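PDB 5US7: minor capsid protein VP1 from Human bocavirus 3, which assembles in 60 copies into the T=1 icosahedral capsid and, in its longest form, VP1, carries an N-terminal phospholipase A2-like region. Local coordinates for residues A303-P308 against D349-V354; W316-D321 against V334-D339; A342-P347 against R379-Y384. All blocks are in the same frame, centred on the assembly; numbering follows the deposited sequence.

In the fold
All three contacts fall in the long insertion between strands 236-248 and 445-449, which matches the GH loop of the parvovirus jelly roll. From the N terminus, the chain leaves strand 299-300 and enters 303-308, the first side of interaction 1. It then runs through 316-321, turns by way of helix 331-334, and comes back as 334-339, so interaction 2 closes a short loop lying wholly within the longer one that 349-354 completes. Interaction 3 starts at 342-347, before that longer loop is finished, and ends at 379-384, so it crosses interaction 1 and follows interaction 2 in series. R305 to D339 joins interactions 1 and 2, while Y352 against P347 joins 1 and 3.

Interaction 1: A303-P308 against D349-V354; sequences AQRVGP and DLEYKV
The guanidinium group of R305 has a partner at each of its three nitrogens, and one of these bonds belongs to this contact: NE of R305 donates to the backbone O of E351, a weak bond at 3.4 Å with an N-H...O angle of 148°. That oxygen lies at the edge of the guanidinium, near its plane, and E351 CB also sits at this edge. NH2 and NH1 have partners elsewhere in the same subunit, NH2 in a salt bridge to D339, the firm one of the three, and NH1 in a weak hydrogen bond to T313; together they probably limit the rotation of the group. The R305 and E351 side chains run antiparallel alongside one another. With CG of E351 between its backbone N and carbonyl carbon (chi1 68°) and the rest extended, the carboxylate runs back beside the arginine methylenes, E351 OE1 lying 3.5 Å from R305 CG. R305 NE and E351 OE1 stay 4.3 Å apart, too far for a salt bridge, with the guanidinium and carboxylate planes turned 53° against each other. Both segments are irregular parts of the insertion that corresponds to the parvovirus GH loop, and their backbones keep apart, the nearest CA atoms, of R305 and E351, being 7.6 Å distant. The contact is also part of a subunit interface: E351 OE2, which lies 3.2 Å from Q304 CB, forms a salt bridge to R273 of the second subunit, and Q304 NE2 makes a weak hydrogen bond to Q388 of that subunit. Farther along, the Y352 side chain leaves the backbone away from 303-308, yet its ring brings the phenol end back, placing Y352 OH 2.7 Å from A303 O, at the ring edge and near its plane.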
loop_
_atom_site.group_PDB
_atom_site.type_symbol
_atom_site.label_atom_id
_atom_site.label_comp_id
_atom_site.label_asym_id
_atom_site.label_seq_id
_atom_site.Cartn_x
_atom_site.Cartn_y
_atom_site.Cartn_z
ATOM N N ALA A 303 -74.021 77.670 -64.387
ATOM C CA ALA A 303 -75.415 77.676 -63.946
ATOM C C ALA A 303 -75.552 78.568 -62.711
ATOM O O ALA A 303 -74.765 79.499 -62.518
ATOM C CB ALA A 303 -75.868 76.244 -63.740
ATOM N N GLN A 304 -76.498 78.233 -61.836
ATOM C CA GLN A 304 -76.813 78.988 -60.629
ATOM C C GLN A 304 -78.041 78.384 -59.961
ATOM O O GLN A 304 -78.724 77.549 -60.559
ATOM C CB GLN A 304 -77.045 80.476 -60.903
ATOM C CG GLN A 304 -78.247 80.842 -61.745
ATOM C CD GLN A 304 -77.936 80.969 -63.225
ATOM O OE1 GLN A 304 -76.783 80.924 -63.638
ATOM N NE2 GLN A 304 -78.974 81.133 -64.030
ATOM N N ARG A 305 -78.323 78.780 -58.725
ATOM C CA ARG A 305 -79.382 78.143 -57.958
ATOM C C ARG A 305 -80.752 78.424 -58.560
ATOM O O ARG A 305 -80.967 79.412 -59.264
ATOM C CB ARG A 305 -79.359 78.619 -56.513
ATOM C CG ARG A 305 -78.157 78.173 -55.731
ATOM C CD ARG A 305 -78.267 78.714 -54.340
ATOM N NE ARG A 305 -77.143 78.357 -53.492
ATOM C CZ ARG A 305 -77.077 77.243 -52.778
ATOM N NH1 ARG A 305 -78.075 76.376 -52.810
ATOM N NH2 ARG A 305 -76.020 77.002 -52.024
ATOM N N VAL A 306 -81.692 77.532 -58.260
ATOM C CA VAL A 306 -83.024 77.555 -58.848
ATOM C C VAL A 306 -84.051 77.328 -57.753
ATOM O O VAL A 306 -83.816 76.557 -56.818
ATOM C CB VAL A 306 -83.172 76.483 -59.946
ATOM C CG1 VAL A 306 -84.590 76.450 -60.486
ATOM C CG2 VAL A 306 -82.197 76.737 -61.057
ATOM N N GLY A 307 -85.189 78.001 -57.867
ATOM C CA GLY A 307 -86.351 77.644 -57.097
ATOM C C GLY A 307 -86.540 78.493 -55.864
ATOM O O GLY A 307 -85.678 79.291 -55.485
ATOM N N PRO A 308 -87.685 78.333 -55.214
ATOM C CA PRO A 308 -87.963 79.093 -53.996
ATOM C C PRO A 308 -87.151 78.570 -52.826
ATOM O O PRO A 308 -86.555 77.492 -52.867
ATOM C CB PRO A 308 -89.460 78.870 -53.777
ATOM C CG PRO A 308 -89.708 77.529 -54.367
ATOM C CD PRO A 308 -88.790 77.421 -55.558
ATOM N N ASP A 349 -69.612 84.755 -56.931
ATOM C CA ASP A 349 -70.942 85.097 -56.457
ATOM C C ASP A 349 -71.101 84.635 -55.020
ATOM O O ASP A 349 -70.400 83.738 -54.550
ATOM C CB ASP A 349 -72.035 84.477 -57.333
ATOM C CG ASP A 349 -73.429 84.922 -56.928
ATOM O OD1 ASP A 349 -73.556 85.805 -56.055
ATOM O OD2 ASP A 349 -74.403 84.376 -57.469
ATOM N N LEU A 350 -72.052 85.265 -54.332
ATOM C CA LEU A 350 -72.339 84.908 -52.951
ATOM C C LEU A 350 -72.821 83.469 -52.836
ATOM O O LEU A 350 -72.498 82.776 -51.866
ATOM C CB LEU A 350 -73.390 85.861 -52.383
ATOM C CG LEU A 350 -73.682 85.783 -50.889
ATOM C CD1 LEU A 350 -72.424 85.440 -50.123
ATOM C CD2 LEU A 350 -74.238 87.101 -50.406
ATOM N N GLU A 351 -73.580 82.994 -53.818
ATOM C CA GLU A 351 -74.290 81.735 -53.649
ATOM C C GLU A 351 -73.421 80.515 -53.907
ATOM O O GLU A 351 -73.904 79.391 -53.743
ATOM C CB GLU A 351 -75.512 81.686 -54.561
ATOM C CG GLU A 351 -75.205 81.612 -56.026
ATOM C CD GLU A 351 -76.455 81.698 -56.869
ATOM O OE1 GLU A 351 -77.560 81.566 -56.308
ATOM O OE2 GLU A 351 -76.337 81.883 -58.093
ATOM N N TYR A 352 -72.172 80.693 -54.312
ATOM C CA TYR A 352 -71.253 79.573 -54.404
ATOM C C TYR A 352 -70.421 79.391 -53.144
ATOM O O TYR A 352 -69.707 78.392 -53.032
ATOM C CB TYR A 352 -70.324 79.753 -55.602
ATOM C CG TYR A 352 -71.032 79.828 -56.928
ATOM C CD1 TYR A 352 -71.320 78.684 -57.647
ATOM C CD2 TYR A 352 -71.408 81.045 -57.463
ATOM C CE1 TYR A 352 -71.967 78.751 -58.858
ATOM C CE2 TYR A 352 -72.056 81.121 -58.671
ATOM C CZ TYR A 352 -72.331 79.972 -59.366
ATOM O OH TYR A 352 -72.977 80.047 -60.576
ATOM N N LYS A 353 -70.482 80.334 -52.211
ATOM C CA LYS A 353 -69.702 80.277 -50.989
ATOM C C LYS A 353 -70.372 79.383 -49.951
ATOM O O LYS A 353 -71.587 79.173 -49.965
ATOM C CB LYS A 353 -69.511 81.676 -50.413
ATOM C CG LYS A 353 -68.715 82.606 -51.297
ATOM C CD LYS A 353 -68.484 83.926 -50.600
ATOM C CE LYS A 353 -67.606 84.848 -51.420
ATOM N NZ LYS A 353 -68.349 85.444 -52.558
ATOM N N VAL A 354 -69.561 78.854 -49.042
ATOM C CA VAL A 354 -70.078 78.148 -47.875
ATOM C C VAL A 354 -70.543 79.173 -46.852
ATOM O O VAL A 354 -69.840 80.149 -46.573
ATOM C CB VAL A 354 -69.011 77.216 -47.284
ATOM C CG1 VAL A 354 -69.510 76.592 -46.007
ATOM C CG2 VAL A 354 -68.650 76.142 -48.275
#

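Interaction 2: W316-D321 against V334-D339; sequences WMVGVD and VSSGFD
The segments 316-321 and 334-339 run roughly antiparallel, the two chain directions differing by 152°, and the CA atoms of M317 and G337 as well as those of G319 and S335 come within 3.9 Å. Two backbone hydrogen bonds join them, both with the donor on 334-339. S336 N reaches V318 O at 3.1 Å and nearly straight (164°); S336 OG adds a weak bond to the same oxygen. F338 N meets W316 O at 2.9 Å with a bent N-H (131°). G337 CA comes to W316 O in a CA-H...O contact of 3.0 Å, so this oxygen receives two neighbouring groups. These pairings make the two arms of a loop in the insertion between the G and H strands of the jelly roll, with helix 331-334 leading into the returning arm. The short strand 319-320 pairs on with a strand of the second subunit, so the sheet continues over the interface. Among the side chains, M317 curls at both chi2 and chi3, which brings M317 SD to 3.7 Å from G337 CA and lays the methyl CE beside S335 OG, a hydroxyl whose hydrogen bond goes to R331 O. At the W316 end of the contact, W316 and F338 touch through their CB atoms, 3.9 Å apart, while the indole end leads away to pack on S302 and P341. V318 CG2 lies against the S336 hydroxyl. G319, having no side chain, leaves room for S335 CB at 3.5 Å from G319 CA. Toward the loop turn, V334 CG1 leans on the V320 carbonyl and approaches D321 CB.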
loop_
_atom_site.group_PDB
_atom_site.type_symbol
_atom_site.label_atom_id
_atom_site.label_comp_id
_atom_site.label_asym_id
_atom_site.label_seq_id
_atom_site.Cartn_x
_atom_site.Cartn_y
_atom_site.Cartn_z
ATOM N N TRP A 316 -76.451 72.372 -59.003
ATOM C CA TRP A 316 -76.071 71.072 -59.532
ATOM C C TRP A 316 -76.838 70.033 -58.740
ATOM O O TRP A 316 -76.641 69.930 -57.530
ATOM C CB TRP A 316 -74.566 70.853 -59.412
ATOM C CG TRP A 316 -73.783 71.794 -60.247
ATOM C CD1 TRP A 316 -73.278 72.993 -59.865
ATOM C CD2 TRP A 316 -73.412 71.621 -61.615
ATOM N NE1 TRP A 316 -72.616 73.584 -60.906
ATOM C CE2 TRP A 316 -72.683 72.758 -61.995
ATOM C CE3 TRP A 316 -73.624 70.614 -62.554
ATOM C CZ2 TRP A 316 -72.166 72.916 -63.268
ATOM C CZ3 TRP A 316 -73.110 70.771 -63.814
ATOM C CH2 TRP A 316 -72.390 71.914 -64.163
ATOM N N MET A 317 -77.690 69.263 -59.402
ATOM C CA MET A 317 -78.542 68.293 -58.722
ATOM C C MET A 317 -78.121 66.891 -59.136
ATOM O O MET A 317 -78.494 66.417 -60.209
ATOM C CB MET A 317 -80.004 68.544 -59.069
ATOM C CG MET A 317 -80.558 69.861 -58.578
ATOM S SD MET A 317 -80.664 70.011 -56.788
ATOM C CE MET A 317 -81.993 68.886 -56.410
ATOM N N VAL A 318 -77.437 66.188 -58.251
ATOM C CA VAL A 318 -77.019 64.821 -58.526
ATOM C C VAL A 318 -78.143 63.879 -58.121
ATOM O O VAL A 318 -78.621 63.915 -56.983
ATOM C CB VAL A 318 -75.707 64.491 -57.797
ATOM C CG1 VAL A 318 -74.581 65.300 -58.382
ATOM C CG2 VAL A 318 -75.817 64.814 -56.338
ATOM N N GLY A 319 -78.584 63.043 -59.055
ATOM C CA GLY A 319 -79.736 62.203 -58.811
ATOM C C GLY A 319 -79.706 60.948 -59.652
ATOM O O GLY A 319 -78.737 60.675 -60.361
ATOM N N VAL A 320 -80.781 60.172 -59.549
ATOM C CA VAL A 320 -80.928 58.911 -60.267
ATOM C C VAL A 320 -82.357 58.814 -60.780
ATOM O O VAL A 320 -83.308 59.000 -60.015
ATOM C CB VAL A 320 -80.582 57.700 -59.378
ATOM C CG1 VAL A 320 -79.110 57.690 -59.048
ATOM C CG2 VAL A 320 -81.375 57.737 -58.091
ATOM N N ASP A 321 -82.516 58.532 -62.070
ATOM C CA ASP A 321 -83.840 58.478 -62.689
ATOM C C ASP A 321 -83.947 57.346 -63.701
ATOM O O ASP A 321 -83.757 57.554 -64.904
ATOM C CB ASP A 321 -84.193 59.819 -63.332
ATOM C CG ASP A 321 -83.133 60.298 -64.296
ATOM O OD1 ASP A 321 -82.052 59.676 -64.339
ATOM O OD2 ASP A 321 -83.380 61.290 -65.011
ATOM N N VAL A 334 -86.097 64.040 -57.135
ATOM C CA VAL A 334 -85.252 62.952 -57.610
ATOM C C VAL A 334 -83.824 63.075 -57.091
ATOM O O VAL A 334 -83.149 62.063 -56.878
ATOM C CB VAL A 334 -85.297 62.919 -59.145
ATOM C CG1 VAL A 334 -84.355 61.879 -59.689
ATOM C CG2 VAL A 334 -86.708 62.650 -59.615
ATOM N N SER A 335 -83.349 64.291 -56.848
ATOM C CA SER A 335 -81.929 64.546 -56.666
ATOM C C SER A 335 -81.682 65.378 -55.415
ATOM O O SER A 335 -82.604 65.919 -54.805
ATOM C CB SER A 335 -81.355 65.227 -57.910
ATOM O OG SER A 335 -82.086 66.393 -58.216
ATOM N N SER A 336 -80.406 65.460 -55.033
ATOM C CA SER A 336 -79.974 66.043 -53.764
ATOM C C SER A 336 -79.393 67.444 -53.931
ATOM O O SER A 336 -79.843 68.392 -53.285
ATOM C CB SER A 336 -78.952 65.130 -53.083
ATOM O OG SER A 336 -77.770 65.054 -53.847
ATOM N N GLY A 337 -78.361 67.579 -54.738
ATOM C CA GLY A 337 -77.694 68.846 -54.980
ATOM C C GLY A 337 -76.347 68.945 -54.292
ATOM O O GLY A 337 -76.165 68.499 -53.154
ATOM N N PHE A 338 -75.400 69.572 -54.985
ATOM C CA PHE A 338 -73.982 69.350 -54.753
ATOM C C PHE A 338 -73.285 70.438 -53.942
ATOM O O PHE A 338 -72.118 70.259 -53.586
ATOM C CB PHE A 338 -73.283 69.161 -56.101
ATOM C CG PHE A 338 -71.817 68.928 -55.993
ATOM C CD1 PHE A 338 -71.332 67.710 -55.572
ATOM C CD2 PHE A 338 -70.921 69.921 -56.326
ATOM C CE1 PHE A 338 -69.985 67.492 -55.468
ATOM C CE2 PHE A 338 -69.572 69.707 -56.224
ATOM C CZ PHE A 338 -69.104 68.490 -55.797
ATOM N N ASP A 339 -73.970 71.515 -53.580
ATOM C CA ASP A 339 -73.320 72.713 -53.038
ATOM C C ASP A 339 -72.319 72.423 -51.916
ATOM O O ASP A 339 -72.542 71.529 -51.112
ATOM C CB ASP A 339 -74.394 73.674 -52.522
ATOM C CG ASP A 339 -73.817 74.958 -51.961
ATOM O OD1 ASP A 339 -73.291 75.777 -52.743
ATOM O OD2 ASP A 339 -73.902 75.156 -50.731
#

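Interaction 3: A342-P347 against R379-Y384; sequences AGSLRP and RDQTLY
In the part of the GH-loop insertion that meets the third subunit, the loop segment 342-347 packs against the run into short strand 381-382, which pairs antiparallel with a strand of that subunit. The R379 side chain folds back through bends at chi2 and chi3, putting G343 O over one face of its guanidinium. R379 NH2 is 2.9 Å from G343 O, but the poor angle excludes a hydrogen bond; S344 CA lies on the same face. At Q381 O the backbones come close: L345 CA makes a CA-H...O contact with Q381 O at 3.1 Å (129° at H), and R346 CB also touches this oxygen. The R346 and D380 side chains run alongside each other in the same direction, with guanidinium and carboxylate planes 22° apart. R346 CD meets D380 OD1 at 3.3 Å, whereas R346 NE stands 4.3 Å from D380 OD1 and bonds instead to D321 O of the third subunit. S344 CB rests 3.5 Å from Q381 OE1. The Q381 amide is fixed at both ends within its own chain, OE1 by G297 N and NE2 by I404 O.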
loop_
_atom_site.group_PDB
_atom_site.type_symbol
_atom_site.label_atom_id
_atom_site.label_comp_id
_atom_site.label_asym_id
_atom_site.label_seq_id
_atom_site.Cartn_x
_atom_site.Cartn_y
_atom_site.Cartn_z
ATOM N N ALA A 342 -68.093 75.113 -56.219
ATOM C CA ALA A 342 -66.907 75.804 -56.712
ATOM C C ALA A 342 -65.621 75.085 -56.329
ATOM O O ALA A 342 -64.728 74.916 -57.162
ATOM C CB ALA A 342 -66.887 77.239 -56.193
ATOM N N GLY A 343 -65.495 74.660 -55.077
ATOM C CA GLY A 343 -64.196 74.187 -54.645
ATOM C C GLY A 343 -63.228 75.348 -54.642
ATOM O O GLY A 343 -63.424 76.333 -53.925
ATOM N N SER A 344 -62.178 75.244 -55.446
ATOM C CA SER A 344 -61.338 76.388 -55.775
ATOM C C SER A 344 -62.116 77.278 -56.735
ATOM O O SER A 344 -63.346 77.206 -56.771
ATOM C CB SER A 344 -60.016 75.937 -56.385
ATOM O OG SER A 344 -59.265 75.188 -55.451
ATOM N N LEU A 345 -61.434 78.175 -57.439
ATOM C CA LEU A 345 -61.978 78.930 -58.569
ATOM C C LEU A 345 -62.622 80.275 -58.270
ATOM O O LEU A 345 -63.173 80.858 -59.207
ATOM C CB LEU A 345 -62.996 78.129 -59.393
ATOM C CG LEU A 345 -62.442 77.309 -60.539
ATOM C CD1 LEU A 345 -61.600 76.214 -59.983
ATOM C CD2 LEU A 345 -63.586 76.764 -61.358
ATOM N N ARG A 346 -62.603 80.779 -57.030
ATOM C CA ARG A 346 -63.041 82.165 -56.868
ATOM C C ARG A 346 -64.511 82.313 -57.249
ATOM O O ARG A 346 -64.841 82.711 -58.371
ATOM C CB ARG A 346 -62.135 83.091 -57.689
ATOM C CG ARG A 346 -62.571 84.534 -57.831
ATOM C CD ARG A 346 -62.631 85.282 -56.530
ATOM N NE ARG A 346 -62.969 86.676 -56.790
ATOM C CZ ARG A 346 -64.209 87.140 -56.872
ATOM N NH1 ARG A 346 -65.231 86.322 -56.687
ATOM N NH2 ARG A 346 -64.427 88.422 -57.124
ATOM N N PRO A 347 -65.407 81.952 -56.344
ATOM C CA PRO A 347 -66.810 81.693 -56.694
ATOM C C PRO A 347 -67.534 82.744 -57.525
ATOM O O PRO A 347 -68.559 82.426 -58.134
ATOM C CB PRO A 347 -67.467 81.557 -55.315
ATOM C CG PRO A 347 -66.587 82.317 -54.405
ATOM C CD PRO A 347 -65.216 82.025 -54.889
ATOM N N ARG A 379 -56.142 77.888 -53.590
ATOM C CA ARG A 379 -57.536 78.303 -53.691
ATOM C C ARG A 379 -57.670 79.520 -54.593
ATOM O O ARG A 379 -56.736 79.865 -55.317
ATOM C CB ARG A 379 -58.105 78.694 -52.319
ATOM C CG ARG A 379 -58.009 77.669 -51.220
ATOM C CD ARG A 379 -59.026 76.581 -51.375
ATOM N NE ARG A 379 -60.370 77.093 -51.182
ATOM C CZ ARG A 379 -61.463 76.373 -51.375
ATOM N NH1 ARG A 379 -61.356 75.114 -51.766
ATOM N NH2 ARG A 379 -62.656 76.908 -51.178
ATOM N N ASP A 380 -58.779 80.241 -54.448
ATOM C CA ASP A 380 -59.056 81.500 -55.132
ATOM C C ASP A 380 -58.578 81.517 -56.586
ATOM O O ASP A 380 -58.083 82.539 -57.065
ATOM C CB ASP A 380 -58.437 82.654 -54.351
ATOM C CG ASP A 380 -58.938 83.999 -54.819
ATOM O OD1 ASP A 380 -60.122 84.308 -54.574
ATOM O OD2 ASP A 380 -58.158 84.732 -55.456
ATOM N N GLN A 381 -58.720 80.410 -57.308
ATOM C CA GLN A 381 -58.067 80.270 -58.601
ATOM C C GLN A 381 -58.977 80.737 -59.736
ATOM O O GLN A 381 -60.108 81.165 -59.519
ATOM C CB GLN A 381 -57.625 78.826 -58.797
ATOM C CG GLN A 381 -56.497 78.415 -57.892
ATOM C CD GLN A 381 -56.211 76.942 -57.946
ATOM O OE1 GLN A 381 -57.083 76.145 -58.268
ATOM N NE2 GLN A 381 -54.984 76.565 -57.628
ATOM N N THR A 382 -58.463 80.696 -60.962
ATOM C CA THR A 382 -59.248 81.078 -62.130
ATOM C C THR A 382 -58.589 80.499 -63.377
ATOM O O THR A 382 -57.438 80.066 -63.340
ATOM C CB THR A 382 -59.396 82.594 -62.223
ATOM O OG1 THR A 382 -60.413 82.902 -63.176
ATOM C CG2 THR A 382 -58.101 83.224 -62.671
ATOM N N LEU A 383 -59.333 80.482 -64.488
ATOM C CA LEU A 383 -58.837 79.841 -65.705
ATOM C C LEU A 383 -58.747 80.785 -66.899
ATOM O O LEU A 383 -57.665 80.909 -67.472
ATOM C CB LEU A 383 -59.679 78.615 -66.059
ATOM C CG LEU A 383 -58.990 77.710 -67.088
ATOM C CD1 LEU A 383 -57.481 77.724 -66.912
ATOM C CD2 LEU A 383 -59.471 76.292 -66.977
ATOM N N TYR A 384 -59.845 81.377 -67.365
ATOM C CA TYR A 384 -59.753 82.361 -68.447
ATOM C C TYR A 384 -59.104 81.864 -69.733
ATOM O O TYR A 384 -57.937 82.166 -69.985
ATOM C CB TYR A 384 -59.003 83.615 -67.996
ATOM C CG TYR A 384 -59.803 84.495 -67.089
ATOM C CD1 TYR A 384 -60.707 85.403 -67.609
ATOM C CD2 TYR A 384 -59.651 84.433 -65.722
ATOM C CE1 TYR A 384 -61.448 86.211 -66.792
ATOM C CE2 TYR A 384 -60.385 85.242 -64.896
ATOM C CZ TYR A 384 -61.286 86.125 -65.433
ATOM O OH TYR A 384 -62.016 86.940 -64.603
#